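Local coordinates for protein titin (Homo sapiens, PDB 5JDD) that probably serves as part of the elastic I-band spring of the muscle sarcomere, here as three immunoglobulin domains in tandem, at residues 102-107 / 176-181; 150-155 / 171-176; 198-203 / 229-234; 206-211 / 247-252. One frame throughout, in Å; residues are numbered along the deposited sequence. Where two conformers were deposited one is given.

In the fold
Interactions 1 and 2 share T176 and both use strand 167-176 of the middle immunoglobulin domain; interactions 3 and 4 lie in the last domain, one in each sheet of its sandwich. Interaction 1 is the joint: it starts as strand pairing and ends with a carboxylate gripping the linker, and it touches all the others. Interaction 2, about 10 Å from it between centres, is small and has no hydrogen bond across it, a loop laid on a valine. The two strand pairs have regular backbone bonding and one face in the core, where V199 meets F249 and H232 meets Y208. Aromatic rings dominate 206-211 / 247-252, while 198-203 / 229-234 mixes aliphatic, hydroxyl and imidazole groups.

Interaction 1 (102-107 / 176-181)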
loop_
_atom_site.group_PDB
_atom_site.type_symbol
_atom_site.label_atom_id
_atom_site.label_comp_id
_atom_site.label_asym_id
_atom_site.label_seq_id
_atom_site.Cartn_x
_atom_site.Cartn_y
_atom_site.Cartn_z
ATOM N N VAL A 102 -7.258 -6.921 -12.517
ATOM C CA VAL A 102 -8.372 -7.250 -11.633
ATOM C C VAL A 102 -9.674 -6.957 -12.359
ATOM O O VAL A 102 -9.839 -5.872 -12.923
ATOM C CB VAL A 102 -8.336 -6.393 -10.355
ATOM C CG1 VAL A 102 -9.501 -6.744 -9.456
ATOM C CG2 VAL A 102 -7.044 -6.621 -9.596
ATOM N N PRO A 103 -10.621 -7.912 -12.354
ATOM C CA PRO A 103 -11.903 -7.613 -13.002
ATOM C C PRO A 103 -12.630 -6.478 -12.298
ATOM O O PRO A 103 -12.583 -6.395 -11.055
ATOM C CB PRO A 103 -12.699 -8.913 -12.835
ATOM C CG PRO A 103 -11.647 -9.971 -12.695
ATOM C CD PRO A 103 -10.515 -9.321 -11.939
ATOM N N GLU A 104 -13.310 -5.640 -13.076
ATOM C CA GLU A 104 -14.110 -4.572 -12.490
ATOM C C GLU A 104 -15.081 -5.136 -11.460
ATOM O O GLU A 104 -15.576 -6.265 -11.597
ATOM C CB GLU A 104 -14.840 -3.759 -13.563
ATOM C CG GLU A 104 -15.722 -4.594 -14.448
ATOM C CD GLU A 104 -16.416 -3.794 -15.551
ATOM O OE1 GLU A 104 -16.873 -4.424 -16.521
ATOM O OE2 GLU A 104 -16.533 -2.549 -15.449
ATOM N N THR A 105 -15.323 -4.320 -10.428
ATOM C CA THR A 105 -16.118 -4.632 -9.224
ATOM C C THR A 105 -15.378 -5.441 -8.152
ATOM O O THR A 105 -15.818 -5.497 -6.998
ATOM C CB THR A 105 -17.514 -5.282 -9.497
ATOM O OG1 THR A 105 -17.362 -6.684 -9.767
ATOM C CG2 THR A 105 -18.255 -4.576 -10.643
ATOM N N LYS A 106 -14.257 -6.056 -8.512
ATOM C CA LYS A 106 -13.518 -6.843 -7.528
ATOM C C LYS A 106 -12.449 -6.008 -6.823
ATOM O O LYS A 106 -12.180 -4.874 -7.204
ATOM C CB LYS A 106 -12.925 -8.105 -8.169
ATOM C CG LYS A 106 -14.006 -9.049 -8.712
ATOM C CD LYS A 106 -13.411 -10.359 -9.211
ATOM C CE LYS A 106 -12.914 -11.220 -8.056
ATOM N NZ LYS A 106 -12.402 -12.544 -8.556
ATOM N N THR A 107 -11.852 -6.579 -5.786
ATOM C CA THR A 107 -10.889 -5.870 -4.961
ATOM C C THR A 107 -9.474 -6.075 -5.488
ATOM O O THR A 107 -9.103 -7.192 -5.867
ATOM C CB THR A 107 -10.963 -6.389 -3.518
ATOM O OG1 THR A 107 -12.286 -6.161 -3.004
ATOM C CG2 THR A 107 -9.943 -5.698 -2.632
ATOM N N THR A 176 -10.060 -4.903 -15.607
ATOM C CA THR A 176 -10.498 -5.571 -16.827
ATOM C C THR A 176 -12.017 -5.693 -16.912
ATOM O O THR A 176 -12.708 -5.766 -15.890
ATOM C CB THR A 176 -9.837 -6.957 -16.952
ATOM O OG1 THR A 176 -10.093 -7.706 -15.764
ATOM C CG2 THR A 176 -8.330 -6.815 -17.146
ATOM N N PRO A 177 -12.557 -5.705 -18.134
ATOM C CA PRO A 177 -14.012 -5.638 -18.303
ATOM C C PRO A 177 -14.713 -6.968 -18.078
ATOM O O PRO A 177 -14.231 -8.009 -18.540
ATOM C CB PRO A 177 -14.170 -5.208 -19.766
ATOM C CG PRO A 177 -12.938 -5.731 -20.437
ATOM C CD PRO A 177 -11.839 -5.563 -19.415
ATOM N N ILE A 178 -15.834 -6.946 -17.363
ATOM C CA ILE A 178 -16.671 -8.134 -17.295
ATOM C C ILE A 178 -17.252 -8.418 -18.673
ATOM O O ILE A 178 -17.655 -7.503 -19.396
ATOM C CB ILE A 178 -17.792 -7.970 -16.262
ATOM C CG1 ILE A 178 -17.174 -7.896 -14.864
ATOM C CG2 ILE A 178 -18.810 -9.137 -16.356
ATOM C CD1 ILE A 178 -18.091 -7.317 -13.831
ATOM N N MET A 179 -17.254 -9.687 -19.056
ATOM C CA MET A 179 -17.887 -10.089 -20.299
ATOM C C MET A 179 -18.962 -11.114 -20.042
ATOM O O MET A 179 -18.845 -11.965 -19.151
ATOM C CB MET A 179 -16.845 -10.609 -21.281
ATOM C CG MET A 179 -15.794 -9.571 -21.593
ATOM S SD MET A 179 -14.712 -10.103 -22.928
ATOM C CE MET A 179 -13.619 -8.687 -23.050
ATOM N N ILE A 180 -20.030 -11.014 -20.818
ATOM C CA ILE A 180 -21.125 -11.955 -20.705
ATOM C C ILE A 180 -20.929 -13.039 -21.763
ATOM O O ILE A 180 -20.865 -12.767 -22.971
ATOM C CB ILE A 180 -22.468 -11.234 -20.814
ATOM C CG1 ILE A 180 -22.687 -10.362 -19.565
ATOM C CG2 ILE A 180 -23.603 -12.251 -20.946
ATOM C CD1 ILE A 180 -23.807 -9.342 -19.691
ATOM N N THR A 181 -20.761 -14.269 -21.292
ATOM C CA THR A 181 -20.435 -15.374 -22.181
ATOM C C THR A 181 -21.673 -16.158 -22.608
ATOM O O THR A 181 -21.653 -16.841 -23.631
ATOM C CB THR A 181 -19.371 -16.292 -21.567
ATOM O OG1 THR A 181 -19.891 -16.925 -20.391
ATOM C CG2 THR A 181 -18.141 -15.476 -21.181
HETATM O O HOH W 1 -17.625 -4.695 -19.044
#
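E104 and I178 make the tight part of this contact, and the glutamate does most of the gripping. Its CG sits between the backbone N and the carbonyl carbon (chi1 57°), and from there the chain runs out extended and crosses the I178 side chain at a slant. OE1 takes the N-H of I178 at 2.9 Å, on the anti side of the carboxylate and 21° out of its plane. On the way the methylene CG packs against I178 CG1 at 3.6 Å, and I178 CD1 reaches E104 O at 3.5 Å. A water closes a second route: it donates to E104 OE1 at 2.6 Å and also to I178 O, so the carboxylate oxygen holds both polar backbone atoms of I178, one directly and one through water. Behind this lies the parallel pairing that immunoglobulin I-set domains make between strand A' and strand G, here 100-103 beside 167-176: T176 N bonds to V102 O at 2.9 Å, and E104 N to T176 O at 2.9 Å. The chain leaves the pairing at a type II turn, P103 to K106, while the other segment runs on into the last domain. T105 OG1, bonded to E104 O, also receives S207 N, and K106 NZ bonds to E204 O, so the turn itself holds that domain. At the turn end T105 touches I178 lightly, T105 OG1 4.2 Å from I178 CD1. The loose, solvent side is at P177, which is exposed with its CB pointing away from segment 102-107; E104 meets it mainly through OE1 against CA.

Interaction 2 (150-155 / 171-176)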
loop_
_atom_site.group_PDB
_atom_site.type_symbol
_atom_site.label_atom_id
_atom_site.label_comp_id
_atom_site.label_asym_id
_atom_site.label_seq_id
_atom_site.Cartn_x
_atom_site.Cartn_y
_atom_site.Cartn_z
ATOM N N MET A 150 -11.053 -1.091 -3.182
ATOM C CA MET A 150 -12.348 -1.761 -3.243
ATOM C C MET A 150 -13.137 -1.397 -4.489
ATOM O O MET A 150 -12.976 -0.311 -5.040
ATOM C CB MET A 150 -13.196 -1.378 -2.023
ATOM C CG MET A 150 -12.530 -1.559 -0.674
ATOM S SD MET A 150 -12.072 -3.266 -0.363
ATOM C CE MET A 150 -13.669 -4.069 -0.485
ATOM N N ASN A 151 -13.990 -2.321 -4.918
ATOM C CA ASN A 151 -14.971 -2.061 -5.973
ATOM C C ASN A 151 -14.348 -1.384 -7.189
ATOM O O ASN A 151 -14.746 -0.284 -7.582
ATOM C CB ASN A 151 -16.130 -1.218 -5.429
ATOM C CG ASN A 151 -17.284 -1.109 -6.413
ATOM O OD1 ASN A 151 -17.456 -1.963 -7.287
ATOM N ND2 ASN A 151 -18.071 -0.047 -6.281
ATOM N N THR A 152 -13.362 -2.045 -7.784
ATOM C CA THR A 152 -12.598 -1.421 -8.860
ATOM C C THR A 152 -13.443 -1.070 -10.076
ATOM O O THR A 152 -14.425 -1.747 -10.413
ATOM C CB THR A 152 -11.411 -2.278 -9.325
ATOM O OG1 THR A 152 -11.879 -3.573 -9.724
ATOM C CG2 THR A 152 -10.369 -2.407 -8.205
ATOM N N SER A 153 -13.039 0.011 -10.731
ATOM C CA SER A 153 -13.624 0.404 -12.005
ATOM C C SER A 153 -12.501 0.862 -12.921
ATOM O O SER A 153 -11.344 0.962 -12.489
ATOM C CB SER A 153 -14.640 1.525 -11.791
ATOM O OG SER A 153 -13.987 2.711 -11.375
ATOM N N THR A 154 -12.836 1.142 -14.179
ATOM C CA THR A 154 -11.862 1.610 -15.167
ATOM C C THR A 154 -11.000 2.752 -14.645
ATOM O O THR A 154 -9.792 2.796 -14.885
ATOM C CB THR A 154 -12.564 2.080 -16.466
ATOM O OG1 THR A 154 -13.176 0.960 -17.103
ATOM C CG2 THR A 154 -11.566 2.701 -17.425
ATOM N N GLU A 155 -11.623 3.664 -13.909
ATOM C CA GLU A 155 -10.938 4.833 -13.380
ATOM C C GLU A 155 -9.810 4.487 -12.420
ATOM O O GLU A 155 -8.935 5.312 -12.183
ATOM C CB GLU A 155 -11.937 5.752 -12.671
ATOM C CG GLU A 155 -12.927 6.475 -13.583
ATOM C CD GLU A 155 -14.139 5.637 -13.961
ATOM O OE1 GLU A 155 -14.286 4.494 -13.467
ATOM O OE2 GLU A 155 -14.962 6.129 -14.760
ATOM N N ALA A 171 3.795 0.098 -9.122
ATOM C CA ALA A 171 3.231 -0.983 -9.918
ATOM C C ALA A 171 1.930 -0.501 -10.519
ATOM O O ALA A 171 1.346 0.475 -10.045
ATOM C CB ALA A 171 3.005 -2.244 -9.065
ATOM N N THR A 172 1.458 -1.189 -11.551
ATOM C CA THR A 172 0.233 -0.778 -12.224
ATOM C C THR A 172 -0.936 -1.700 -11.936
ATOM O O THR A 172 -0.769 -2.909 -11.748
ATOM C CB THR A 172 0.404 -0.723 -13.743
ATOM O OG1 THR A 172 0.701 -2.034 -14.243
ATOM C CG2 THR A 172 1.514 0.239 -14.107
ATOM N N LEU A 173 -2.120 -1.106 -11.898
ATOM C CA LEU A 173 -3.383 -1.826 -11.847
ATOM C C LEU A 173 -4.066 -1.644 -13.190
ATOM O O LEU A 173 -4.198 -0.515 -13.688
ATOM C CB LEU A 173 -4.284 -1.257 -10.751
ATOM C CG LEU A 173 -5.735 -1.757 -10.767
ATOM C CD1 LEU A 173 -5.805 -3.251 -10.544
ATOM C CD2 LEU A 173 -6.538 -1.042 -9.698
ATOM N N THR A 174 -4.478 -2.756 -13.786
ATOM C CA THR A 174 -5.326 -2.739 -14.961
ATOM C C THR A 174 -6.660 -3.385 -14.602
ATOM O O THR A 174 -6.706 -4.564 -14.284
ATOM C CB THR A 174 -4.678 -3.521 -16.110
ATOM O OG1 THR A 174 -3.366 -2.990 -16.372
ATOM C CG2 THR A 174 -5.531 -3.437 -17.362
ATOM N N VAL A 175 -7.731 -2.603 -14.618
ATOM C CA VAL A 175 -9.064 -3.112 -14.309
ATOM C C VAL A 175 -9.720 -3.620 -15.593
ATOM O O VAL A 175 -9.893 -2.867 -16.553
ATOM C CB VAL A 175 -9.918 -2.034 -13.643
ATOM C CG1 VAL A 175 -11.305 -2.584 -13.304
ATOM C CG2 VAL A 175 -9.230 -1.551 -12.380
ATOM N N THR A 176 -10.060 -4.903 -15.607
ATOM C CA THR A 176 -10.498 -5.571 -16.827
ATOM C C THR A 176 -12.017 -5.693 -16.912
ATOM O O THR A 176 -12.708 -5.766 -15.890
ATOM C CB THR A 176 -9.837 -6.957 -16.952
ATOM O OG1 THR A 176 -10.093 -7.706 -15.764
ATOM C CG2 THR A 176 -8.330 -6.815 -17.146
#
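T152 and V175 carry a small packing contact, with no hydrogen bond across it, between the loop joining strands 144-149 and 158-164 and the end of strand 167-176, the E-F loop and G strand of the middle immunoglobulin domain. V175 meets the loop with both methyls. Its CG1 is anti to the backbone N (chi1 -179°), and the two prongs lie against T152 CB, V175 CG2 at 3.8 Å and V175 CG1 at 4.0 Å. V175 CG2 also presses on the backbone, 3.3 Å from S153 O, so the loop's peptide as well as its side chain rests on the valine. Further in, T152 CG2 approaches L173 CD2 at 4.3 Å, a lighter touch. T152 OG1 touches V175 CG1 too, but its hydrogen bond goes to K106 O. S153 turns its side chain away from the strand and bonds through OG to E155 OE1 at 2.8 Å, a tie within the loop. A further tie comes from S157 OG, which accepts the N-H of V175. Around this, A108 of strand 108-114 and V102 of strand 100-103 pack on both T152 and L173, placing the contact at the end of the domain nearest the last one, between a strand of each sheet.

Interaction 3 (198-203 / 229-234)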
loop_
_atom_site.group_PDB
_atom_site.type_symbol
_atom_site.label_atom_id
_atom_site.label_comp_id
_atom_site.label_asym_id
_atom_site.label_seq_id
_atom_site.Cartn_x
_atom_site.Cartn_y
_atom_site.Cartn_z
ATOM N N GLU A 198 -31.196 -16.617 -16.844
ATOM C CA GLU A 198 -29.814 -16.985 -16.506
ATOM C C GLU A 198 -28.808 -16.300 -17.425
ATOM O O GLU A 198 -29.030 -16.206 -18.634
ATOM C CB GLU A 198 -29.613 -18.498 -16.623
ATOM C CG GLU A 198 -30.547 -19.348 -15.786
ATOM C CD GLU A 198 -30.299 -20.834 -15.971
ATOM O OE1 GLU A 198 -29.416 -21.380 -15.277
ATOM O OE2 GLU A 198 -30.985 -21.453 -16.815
ATOM N N VAL A 199 -27.716 -15.816 -16.834
ATOM C CA VAL A 199 -26.582 -15.307 -17.601
ATOM C C VAL A 199 -25.324 -15.960 -17.093
ATOM O O VAL A 199 -25.247 -16.371 -15.938
ATOM C CB VAL A 199 -26.355 -13.790 -17.440
ATOM C CG1 VAL A 199 -27.380 -13.012 -18.186
ATOM C CG2 VAL A 199 -26.340 -13.399 -15.970
ATOM N N THR A 200 -24.336 -16.083 -17.967
ATOM C CA THR A 200 -23.029 -16.562 -17.540
ATOM C C THR A 200 -22.020 -15.472 -17.842
ATOM O O THR A 200 -22.094 -14.829 -18.896
ATOM C CB THR A 200 -22.639 -17.877 -18.231
ATOM O OG1 THR A 200 -23.669 -18.848 -17.993
ATOM C CG2 THR A 200 -21.319 -18.398 -17.675
ATOM N N VAL A 201 -21.120 -15.225 -16.896
ATOM C CA VAL A 201 -20.072 -14.209 -17.059
ATOM C C VAL A 201 -18.696 -14.860 -17.057
ATOM O O VAL A 201 -18.568 -16.060 -16.801
ATOM C CB VAL A 201 -20.133 -13.129 -15.962
ATOM C CG1 VAL A 201 -21.444 -12.344 -16.056
ATOM C CG2 VAL A 201 -19.989 -13.755 -14.572
ATOM N N ASN A 202 -17.657 -14.077 -17.339
ATOM C CA ASN A 202 -16.307 -14.634 -17.428
ATOM C C ASN A 202 -15.501 -14.686 -16.126
ATOM O O ASN A 202 -14.469 -15.354 -16.066
ATOM C CB ASN A 202 -15.499 -13.934 -18.535
ATOM C CG ASN A 202 -15.331 -12.433 -18.305
ATOM O OD1 ASN A 202 -16.081 -11.806 -17.553
ATOM N ND2 ASN A 202 -14.351 -11.847 -18.986
ATOM N N TYR A 203 -15.953 -13.981 -15.091
ATOM C CA TYR A 203 -15.209 -13.911 -13.837
ATOM C C TYR A 203 -16.075 -14.231 -12.634
ATOM O O TYR A 203 -17.234 -13.817 -12.555
ATOM C CB TYR A 203 -14.617 -12.513 -13.627
ATOM C CG TYR A 203 -13.639 -12.033 -14.673
ATOM C CD1 TYR A 203 -12.443 -12.712 -14.900
ATOM C CD2 TYR A 203 -13.876 -10.868 -15.385
ATOM C CE1 TYR A 203 -11.523 -12.255 -15.844
ATOM C CE2 TYR A 203 -12.968 -10.399 -16.326
ATOM C CZ TYR A 203 -11.795 -11.100 -16.557
ATOM O OH TYR A 203 -10.887 -10.638 -17.491
ATOM N N LYS A 229 -21.372 -20.820 -9.523
ATOM C CA LYS A 229 -20.170 -20.672 -10.338
ATOM C C LYS A 229 -20.197 -19.327 -11.061
ATOM O O LYS A 229 -20.253 -18.271 -10.432
ATOM C CB LYS A 229 -20.010 -21.821 -11.350
ATOM C CG LYS A 229 -19.997 -23.233 -10.754
ATOM C CD LYS A 229 -19.450 -23.299 -9.318
ATOM C CE LYS A 229 -17.925 -23.246 -9.238
ATOM N NZ LYS A 229 -17.373 -21.882 -9.472
ATOM N N LEU A 230 -20.153 -19.376 -12.386
ATOM C CA LEU A 230 -20.128 -18.155 -13.174
ATOM C C LEU A 230 -21.506 -17.784 -13.707
ATOM O O LEU A 230 -21.629 -16.894 -14.550
ATOM C CB LEU A 230 -19.159 -18.320 -14.339
ATOM C CG LEU A 230 -17.732 -18.652 -13.929
ATOM C CD1 LEU A 230 -16.898 -19.032 -15.143
ATOM C CD2 LEU A 230 -17.135 -17.458 -13.233
ATOM N N THR A 231 -22.547 -18.458 -13.219
ATOM C CA THR A 231 -23.901 -18.201 -13.684
ATOM C C THR A 231 -24.736 -17.486 -12.617
ATOM O O THR A 231 -24.695 -17.843 -11.438
ATOM C CB THR A 231 -24.591 -19.507 -14.123
ATOM O OG1 THR A 231 -23.829 -20.101 -15.183
ATOM C CG2 THR A 231 -26.009 -19.243 -14.610
ATOM N N HIS A 232 -25.473 -16.468 -13.044
ATOM C CA HIS A 232 -26.332 -15.703 -12.158
ATOM C C HIS A 232 -27.752 -15.847 -12.668
ATOM O O HIS A 232 -28.005 -15.749 -13.873
ATOM C CB HIS A 232 -25.905 -14.236 -12.152
ATOM C CG HIS A 232 -24.474 -14.042 -11.761
ATOM N ND1 HIS A 232 -24.068 -13.985 -10.445
ATOM C CD2 HIS A 232 -23.345 -13.959 -12.507
ATOM C CE1 HIS A 232 -22.754 -13.841 -10.398
ATOM N NE2 HIS A 232 -22.291 -13.829 -11.637
ATOM N N SER A 233 -28.675 -16.106 -11.752
ATOM C CA SER A 233 -30.059 -16.381 -12.127
ATOM C C SER A 233 -31.039 -15.441 -11.442
ATOM O O SER A 233 -30.783 -14.944 -10.345
ATOM C CB SER A 233 -30.429 -17.832 -11.805
ATOM O OG SER A 233 -30.309 -18.093 -10.420
ATOM N N LEU A 234 -32.164 -15.209 -12.102
ATOM C CA LEU A 234 -33.274 -14.464 -11.527
ATOM C C LEU A 234 -34.493 -15.366 -11.652
ATOM O O LEU A 234 -34.951 -15.665 -12.760
ATOM C CB LEU A 234 -33.499 -13.137 -12.264
ATOM C CG LEU A 234 -34.827 -12.419 -11.988
ATOM C CD1 LEU A 234 -34.943 -12.020 -10.538
ATOM C CD2 LEU A 234 -34.965 -11.203 -12.898
HETATM O O HOH W 2 -19.550 -14.330 -11.195
#
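H232 leaves its strand with CG anti to the carbonyl carbon (chi1 -57°) and its ring turned crosswise (chi2 -84°), while V201 has CG1 anti to the carbonyl carbon (chi1 -64°), which leaves CG2 between the backbone N and that carbon. Those torsions bring the valine methyl to the edge of the imidazole, in the ring plane, with V201 CG2 3.7 Å from H232 NE2; the two side chains cross at about a right angle. Both ring nitrogens have polar partners: ND1 bonds to T227 OG1, and NE2 shares a water, 2.8 Å away, that donates to Y203 O. V199 and H232 form a hydrogen-bonded antiparallel pair, V199 N to H232 O at 3.0 Å and H232 N to V199 O at 2.9 Å, and V201 N continues the series to L230 O at 2.9 Å. L230, just ahead of the strand, closes that end: its CB rests on V201 O, and CD2 reaches Y203 C at 3.4 Å, where segment 198-203 has left the strand. On the face opposite the histidine, T200 and T231 sit in a non-hydrogen-bonded pair. Their OG1 atoms are 3.1 Å apart in the conformer described, and either could donate; T231 was modelled in two positions, so this bond may be held part of the time. V199 and H232 point to the other face; V199 and V201 pack on F249, and the H232 ring meets that of Y208. Such a pairing of strands B and E, here 195-201 and 231-236, is the centre of one sheet in the immunoglobulin I-set sandwich.

Interaction 4 (206-211 / 247-252); sequences ISYKWL and YTFVAG
F249 is the bump that fits the broad flat of W210. F249 CB already lies over the tryptophan six-membered ring, 4.1 Å from the centroid and 13° off the normal; with CG anti to the backbone N (chi1 171°) the phenyl then turns an edge to the indole, a T-shaped pair, with F249 CD1 3.7 Å from W210 CE2. The next atom along the same rim, F249 CE1, lodges against Y208 CB at 3.5 Å; those two rings are nearly parallel but slid apart, so they barely overlap. Beyond, the small A251 CB fills the notch between I206 CD1 at 3.9 Å and S207 O at 3.5 Å. On the opposite face the fit is aliphatic: K209 runs alongside V250, K209 CG to V250 CB 4.0 Å, and V250 CG2 touches L211 CD1 at 4.0 Å. Strands C and F of the last immunoglobulin domain meet here, W210 being the core tryptophan and Y247, bonded through OH to D243 O, the tyrosine corner. Two hydrogen-bonded pairs, K209 with V250 and L211 with T248, meet the backbone's polar needs, so the side chains add mostly apolar and aromatic packing, suiting the core face toward V199 and V201.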
loop_
_atom_site.group_PDB
_atom_site.type_symbol
_atom_site.label_atom_id
_atom_site.label_comp_id
_atom_site.label_asym_id
_atom_site.label_seq_id
_atom_site.Cartn_x
_atom_site.Cartn_y
_atom_site.Cartn_z
ATOM N N ILE A 206 -17.933 -11.260 -9.084
ATOM C CA ILE A 206 -18.284 -9.912 -9.497
ATOM C C ILE A 206 -19.586 -9.455 -8.846
ATOM O O ILE A 206 -20.374 -10.274 -8.367
ATOM C CB ILE A 206 -18.309 -9.791 -11.030
ATOM C CG1 ILE A 206 -19.174 -10.884 -11.649
ATOM C CG2 ILE A 206 -16.896 -9.947 -11.568
ATOM C CD1 ILE A 206 -20.625 -10.525 -11.798
ATOM N N SER A 207 -19.782 -8.145 -8.790
ATOM C CA SER A 207 -21.020 -7.583 -8.278
ATOM C C SER A 207 -21.983 -7.343 -9.430
ATOM O O SER A 207 -21.569 -7.053 -10.562
ATOM C CB SER A 207 -20.761 -6.279 -7.529
ATOM O OG SER A 207 -19.998 -6.524 -6.360
ATOM N N TYR A 208 -23.269 -7.454 -9.146
ATOM C CA TYR A 208 -24.272 -7.332 -10.189
ATOM C C TYR A 208 -25.585 -6.811 -9.628
ATOM O O TYR A 208 -25.787 -6.759 -8.412
ATOM C CB TYR A 208 -24.528 -8.704 -10.828
ATOM C CG TYR A 208 -25.205 -9.674 -9.877
ATOM C CD1 TYR A 208 -26.590 -9.755 -9.817
ATOM C CD2 TYR A 208 -24.458 -10.490 -9.023
ATOM C CE1 TYR A 208 -27.218 -10.618 -8.942
ATOM C CE2 TYR A 208 -25.087 -11.370 -8.145
ATOM C CZ TYR A 208 -26.468 -11.425 -8.116
ATOM O OH TYR A 208 -27.148 -12.273 -7.261
ATOM N N LYS A 209 -26.490 -6.461 -10.536
ATOM C CA LYS A 209 -27.878 -6.205 -10.171
ATOM C C LYS A 209 -28.781 -6.584 -11.334
ATOM O O LYS A 209 -28.327 -6.778 -12.470
ATOM C CB LYS A 209 -28.098 -4.742 -9.790
ATOM C CG LYS A 209 -27.888 -3.790 -10.932
ATOM C CD LYS A 209 -27.820 -2.349 -10.437
ATOM C CE LYS A 209 -27.446 -1.421 -11.585
ATOM N NZ LYS A 209 -27.304 -0.006 -11.135
ATOM N N TRP A 210 -30.062 -6.709 -11.040
ATOM C CA TRP A 210 -31.060 -6.967 -12.065
ATOM C C TRP A 210 -32.049 -5.826 -12.101
ATOM O O TRP A 210 -32.409 -5.275 -11.049
ATOM C CB TRP A 210 -31.821 -8.249 -11.747
ATOM C CG TRP A 210 -31.008 -9.514 -11.838
ATOM C CD1 TRP A 210 -30.184 -10.038 -10.874
ATOM C CD2 TRP A 210 -30.969 -10.432 -12.940
ATOM N NE1 TRP A 210 -29.629 -11.221 -11.320
ATOM C CE2 TRP A 210 -30.104 -11.486 -12.579
ATOM C CE3 TRP A 210 -31.588 -10.466 -14.197
ATOM C CZ2 TRP A 210 -29.832 -12.565 -13.436
ATOM C CZ3 TRP A 210 -31.319 -11.543 -15.049
ATOM C CH2 TRP A 210 -30.455 -12.577 -14.658
ATOM N N LEU A 211 -32.483 -5.467 -13.306
ATOM C CA LEU A 211 -33.474 -4.413 -13.483
ATOM C C LEU A 211 -34.715 -4.967 -14.143
ATOM O O LEU A 211 -34.638 -5.862 -15.002
ATOM C CB LEU A 211 -32.925 -3.303 -14.387
ATOM C CG LEU A 211 -31.498 -2.802 -14.134
ATOM C CD1 LEU A 211 -31.110 -1.737 -15.165
ATOM C CD2 LEU A 211 -31.352 -2.253 -12.720
ATOM N N TYR A 247 -36.159 -7.438 -18.746
ATOM C CA TYR A 247 -35.254 -7.645 -17.629
ATOM C C TYR A 247 -33.820 -7.471 -18.074
ATOM O O TYR A 247 -33.445 -7.922 -19.164
ATOM C CB TYR A 247 -35.487 -9.034 -17.027
ATOM C CG TYR A 247 -36.821 -9.117 -16.342
ATOM C CD1 TYR A 247 -37.985 -9.399 -17.055
ATOM C CD2 TYR A 247 -36.930 -8.860 -14.985
ATOM C CE1 TYR A 247 -39.228 -9.439 -16.418
ATOM C CE2 TYR A 247 -38.164 -8.925 -14.337
ATOM C CZ TYR A 247 -39.306 -9.202 -15.065
ATOM O OH TYR A 247 -40.529 -9.243 -14.431
ATOM N N THR A 248 -33.023 -6.805 -17.234
ATOM C CA THR A 248 -31.637 -6.522 -17.570
ATOM C C THR A 248 -30.717 -6.986 -16.450
ATOM O O THR A 248 -30.927 -6.667 -15.278
ATOM C CB THR A 248 -31.402 -5.018 -17.798
ATOM O OG1 THR A 248 -32.281 -4.544 -18.829
ATOM C CG2 THR A 248 -29.956 -4.749 -18.208
ATOM N N PHE A 249 -29.697 -7.750 -16.820
ATOM C CA PHE A 249 -28.624 -8.080 -15.903
ATOM C C PHE A 249 -27.526 -7.056 -16.122
ATOM O O PHE A 249 -27.157 -6.781 -17.275
ATOM C CB PHE A 249 -28.112 -9.491 -16.193
ATOM C CG PHE A 249 -26.861 -9.848 -15.444
ATOM C CD1 PHE A 249 -26.927 -10.347 -14.149
ATOM C CD2 PHE A 249 -25.622 -9.711 -16.048
ATOM C CE1 PHE A 249 -25.764 -10.696 -13.462
ATOM C CE2 PHE A 249 -24.459 -10.044 -15.366
ATOM C CZ PHE A 249 -24.531 -10.543 -14.069
ATOM N N VAL A 250 -27.012 -6.492 -15.030
ATOM C CA VAL A 250 -25.951 -5.492 -15.098
ATOM C C VAL A 250 -24.779 -5.889 -14.217
ATOM O O VAL A 250 -24.956 -6.149 -13.035
ATOM C CB VAL A 250 -26.437 -4.120 -14.604
ATOM C CG1 VAL A 250 -25.303 -3.094 -14.662
ATOM C CG2 VAL A 250 -27.634 -3.646 -15.408
ATOM N N ALA A 251 -23.577 -5.927 -14.784
ATOM C CA ALA A 251 -22.378 -6.169 -13.989
ATOM C C ALA A 251 -21.245 -5.341 -14.547
ATOM O O ALA A 251 -20.827 -5.562 -15.685
ATOM C CB ALA A 251 -22.001 -7.639 -14.009
ATOM N N GLY A 252 -20.755 -4.398 -13.749
ATOM C CA GLY A 252 -19.765 -3.449 -14.229
ATOM C C GLY A 252 -20.334 -2.691 -15.413
ATOM O O GLY A 252 -21.442 -2.149 -15.336
HETATM O O HOH W 3 -21.830 -4.098 -10.953
#